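Long-range contact in enoyl-CoA hydratase (Thermus thermophilus, PDB 1WZ8), which probably catalyses the addition of water across the double bond of enoyl-CoA thioesters: residues F103-A115 / V195-A207. Sequence-based numbering, arbitrary orientation.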
# COMPACT_ATOMS: atom_id res chain seq x y z
N PHE A 103 -17.43 8.77 10.28
CA PHE A 103 -18.25 9.82 10.87
C PHE A 103 -17.23 10.90 11.26
O PHE A 103 -16.17 10.59 11.78
CB PHE A 103 -18.98 9.32 12.11
CG PHE A 103 -19.95 10.31 12.66
CD1 PHE A 103 -21.06 10.70 11.92
CD2 PHE A 103 -19.75 10.88 13.91
CE1 PHE A 103 -21.95 11.65 12.40
CE2 PHE A 103 -20.64 11.84 14.41
CZ PHE A 103 -21.74 12.23 13.65
N PRO A 104 -17.54 12.18 11.00
CA PRO A 104 -16.59 13.25 11.34
C PRO A 104 -16.27 13.53 12.81
O PRO A 104 -15.16 13.97 13.12
CB PRO A 104 -17.19 14.48 10.65
CG PRO A 104 -18.67 14.19 10.68
CD PRO A 104 -18.72 12.73 10.30
N ARG A 105 -17.22 13.27 13.70
CA ARG A 105 -16.99 13.52 15.12
C ARG A 105 -16.48 12.29 15.87
O ARG A 105 -16.72 11.16 15.47
CB ARG A 105 -18.29 14.01 15.79
CG ARG A 105 -19.06 15.02 14.97
CD ARG A 105 -18.18 16.18 14.56
NE ARG A 105 -18.78 16.95 13.48
CZ ARG A 105 -18.13 17.87 12.77
NH1 ARG A 105 -16.85 18.13 13.03
NH2 ARG A 105 -18.74 18.51 11.79
N PRO A 106 -15.76 12.52 16.98
CA PRO A 106 -15.23 11.41 17.78
C PRO A 106 -16.37 10.58 18.34
O PRO A 106 -17.41 11.13 18.72
CB PRO A 106 -14.45 12.12 18.89
CG PRO A 106 -13.98 13.38 18.20
CD PRO A 106 -15.23 13.81 17.45
N VAL A 107 -16.18 9.27 18.37
CA VAL A 107 -17.19 8.34 18.87
C VAL A 107 -16.61 7.59 20.05
O VAL A 107 -15.51 7.04 19.97
CB VAL A 107 -17.61 7.33 17.77
CG1 VAL A 107 -18.62 6.32 18.34
CG2 VAL A 107 -18.19 8.07 16.58
N VAL A 108 -17.35 7.56 21.16
CA VAL A 108 -16.93 6.88 22.37
C VAL A 108 -17.91 5.75 22.66
O VAL A 108 -19.12 5.92 22.49
CB VAL A 108 -16.93 7.84 23.58
CG1 VAL A 108 -16.51 7.09 24.84
CG2 VAL A 108 -16.01 9.02 23.32
N ALA A 109 -17.40 4.60 23.08
CA ALA A 109 -18.26 3.47 23.40
C ALA A 109 -18.13 3.11 24.88
O ALA A 109 -17.03 2.93 25.39
CB ALA A 109 -17.90 2.27 22.54
N ALA A 110 -19.27 3.01 25.56
CA ALA A 110 -19.29 2.63 26.97
C ALA A 110 -19.58 1.13 26.92
O ALA A 110 -20.73 0.71 26.93
CB ALA A 110 -20.40 3.36 27.71
N VAL A 111 -18.51 0.34 26.86
CA VAL A 111 -18.64 -1.11 26.74
C VAL A 111 -18.85 -1.80 28.09
O VAL A 111 -17.89 -2.13 28.79
CB VAL A 111 -17.40 -1.69 26.04
CG1 VAL A 111 -17.68 -3.10 25.56
CG2 VAL A 111 -17.01 -0.78 24.87
N GLU A 112 -20.11 -2.03 28.41
CA GLU A 112 -20.49 -2.66 29.67
C GLU A 112 -20.73 -4.16 29.57
O GLU A 112 -21.45 -4.63 28.68
CB GLU A 112 -21.76 -2.00 30.21
CG GLU A 112 -21.65 -0.52 30.50
CD GLU A 112 -22.99 0.11 30.83
OE1 GLU A 112 -23.85 0.18 29.93
OE2 GLU A 112 -23.18 0.53 31.99
N LYS A 113 -20.11 -4.90 30.48
CA LYS A 113 -20.26 -6.35 30.59
C LYS A 113 -19.91 -7.27 29.43
O LYS A 113 -19.14 -8.22 29.62
CB LYS A 113 -21.69 -6.69 31.02
CG LYS A 113 -22.10 -6.08 32.35
CD LYS A 113 -23.47 -6.58 32.78
CE LYS A 113 -23.92 -5.90 34.06
NZ LYS A 113 -23.99 -4.42 33.89
N VAL A 114 -20.47 -7.03 28.25
CA VAL A 114 -20.21 -7.89 27.12
C VAL A 114 -20.13 -7.18 25.76
O VAL A 114 -20.90 -6.27 25.48
CB VAL A 114 -21.29 -8.99 27.00
CG1 VAL A 114 -20.91 -9.98 25.91
CG2 VAL A 114 -21.48 -9.71 28.33
N ALA A 115 -19.20 -7.65 24.93
CA ALA A 115 -19.01 -7.13 23.58
C ALA A 115 -18.49 -8.32 22.79
O ALA A 115 -17.32 -8.69 22.91
CB ALA A 115 -17.99 -5.99 23.57
N VAL A 195 -17.93 2.38 34.23
CA VAL A 195 -17.84 2.43 32.77
C VAL A 195 -18.59 3.58 32.11
O VAL A 195 -17.99 4.43 31.45
CB VAL A 195 -18.29 1.09 32.13
CG1 VAL A 195 -18.24 1.18 30.60
CG2 VAL A 195 -17.39 -0.05 32.63
N TYR A 196 -19.91 3.61 32.28
CA TYR A 196 -20.69 4.69 31.68
C TYR A 196 -20.21 6.06 32.15
O TYR A 196 -20.04 6.98 31.34
CB TYR A 196 -22.18 4.54 31.99
CG TYR A 196 -22.99 5.69 31.44
CD1 TYR A 196 -23.14 5.86 30.06
CD2 TYR A 196 -23.58 6.63 32.28
CE1 TYR A 196 -23.84 6.95 29.54
CE2 TYR A 196 -24.28 7.72 31.77
CZ TYR A 196 -24.41 7.87 30.40
OH TYR A 196 -25.10 8.95 29.89
N GLU A 197 -19.99 6.20 33.45
CA GLU A 197 -19.52 7.47 34.01
C GLU A 197 -18.24 7.98 33.35
O GLU A 197 -18.14 9.15 32.98
CB GLU A 197 -19.30 7.33 35.52
CG GLU A 197 -18.59 8.51 36.16
CD GLU A 197 -18.47 8.35 37.67
OE1 GLU A 197 -19.52 8.35 38.34
OE2 GLU A 197 -17.33 8.23 38.17
N LYS A 198 -17.25 7.10 33.21
CA LYS A 198 -15.98 7.48 32.60
C LYS A 198 -16.15 7.72 31.10
O LYS A 198 -15.55 8.65 30.55
CB LYS A 198 -14.93 6.37 32.82
CG LYS A 198 -13.55 6.68 32.24
CD LYS A 198 -12.90 7.87 32.93
CE LYS A 198 -11.49 8.13 32.40
NZ LYS A 198 -10.82 9.27 33.10
N ALA A 199 -16.95 6.90 30.44
CA ALA A 199 -17.17 7.07 29.01
C ALA A 199 -17.80 8.44 28.75
O ALA A 199 -17.43 9.14 27.80
CB ALA A 199 -18.06 5.96 28.48
N LEU A 200 -18.77 8.82 29.58
CA LEU A 200 -19.43 10.11 29.42
C LEU A 200 -18.43 11.24 29.64
O LEU A 200 -18.44 12.24 28.93
CB LEU A 200 -20.60 10.22 30.41
CG LEU A 200 -21.37 11.54 30.37
CD1 LEU A 200 -21.91 11.78 28.95
CD2 LEU A 200 -22.51 11.51 31.38
N GLU A 201 -17.56 11.07 30.64
CA GLU A 201 -16.54 12.07 30.94
C GLU A 201 -15.63 12.27 29.72
O GLU A 201 -15.26 13.40 29.36
CB GLU A 201 -15.71 11.61 32.14
CG GLU A 201 -14.60 12.58 32.54
CD GLU A 201 -13.64 11.97 33.54
OE1 GLU A 201 -14.10 11.52 34.62
OE2 GLU A 201 -12.42 11.95 33.26
N VAL A 202 -15.26 11.16 29.09
CA VAL A 202 -14.41 11.20 27.91
C VAL A 202 -15.14 11.92 26.79
O VAL A 202 -14.59 12.81 26.13
CB VAL A 202 -14.03 9.77 27.45
CG1 VAL A 202 -13.27 9.82 26.14
CG2 VAL A 202 -13.18 9.09 28.52
N ALA A 203 -16.39 11.55 26.57
CA ALA A 203 -17.19 12.16 25.51
C ALA A 203 -17.34 13.66 25.74
O ALA A 203 -17.21 14.45 24.81
CB ALA A 203 -18.57 11.51 25.44
N GLU A 204 -17.60 14.05 26.99
CA GLU A 204 -17.76 15.46 27.29
C GLU A 204 -16.47 16.22 26.98
O GLU A 204 -16.51 17.29 26.37
CB GLU A 204 -18.14 15.66 28.76
CG GLU A 204 -18.44 17.12 29.11
CD GLU A 204 -19.07 17.27 30.48
OE1 GLU A 204 -19.41 18.41 30.85
OE2 GLU A 204 -19.22 16.26 31.19
N ARG A 205 -15.33 15.65 27.38
CA ARG A 205 -14.03 16.27 27.13
C ARG A 205 -13.81 16.47 25.64
O ARG A 205 -13.27 17.49 25.21
CB ARG A 205 -12.88 15.41 27.69
CG ARG A 205 -12.67 15.53 29.20
CD ARG A 205 -11.47 14.69 29.64
NE ARG A 205 -10.20 15.18 29.09
CZ ARG A 205 -9.06 14.51 29.14
NH1 ARG A 205 -9.01 13.32 29.72
NH2 ARG A 205 -7.96 15.02 28.61
N LEU A 206 -14.20 15.48 24.85
CA LEU A 206 -14.05 15.56 23.40
C LEU A 206 -14.95 16.67 22.85
O LEU A 206 -14.56 17.40 21.94
CB LEU A 206 -14.41 14.23 22.75
CG LEU A 206 -13.40 13.11 23.00
CD1 LEU A 206 -14.02 11.77 22.65
CD2 LEU A 206 -12.15 13.36 22.17
N ALA A 207 -16.16 16.79 23.41
CA ALA A 207 -17.09 17.82 22.96
C ALA A 207 -16.56 19.21 23.32
O ALA A 207 -16.96 20.20 22.73
CB ALA A 207 -18.46 17.61 23.61
O HOH W 1 -21.34 1.57 33.88
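V108 drops its two methyls into the hollow formed by A199, V202, A203 and L206 of helix 195-207. CG2 does most of the work. It sits among V202 CG1, the A203 backbone and L206. V108 CG2 lies 3.5 Å from L206 CD1, a tight pair. V108 CG1 lies anti to the backbone N (chi1 179°), which turns it to the A199 end of the hollow, 3.7 Å from A199 O. Two residues on, A110 meets the helix at a small residue: A110 CB is 3.6 Å from A199 CB. A110 CB also lies at the edge of the Y196 ring, near its plane. In the crotonase fold this helix packs on the sheet that contains strand 107-111. It runs almost antiparallel (173°) to that strand, their axes approaching to 7.6 Å. A199 and V202 also touch strand 128-132. With an alanine at V108 both methyls go, which would probably open a gap between A199 and L206 and cost L206 CD1 its tight neighbour. At one end, L206 CD1 also touches P106 CB at 3.8 Å. At the other, E112 lays CG across V195 CG1. Its carboxylate is salt-bridged to R61, and a water links E112 OE2 to Y196 N.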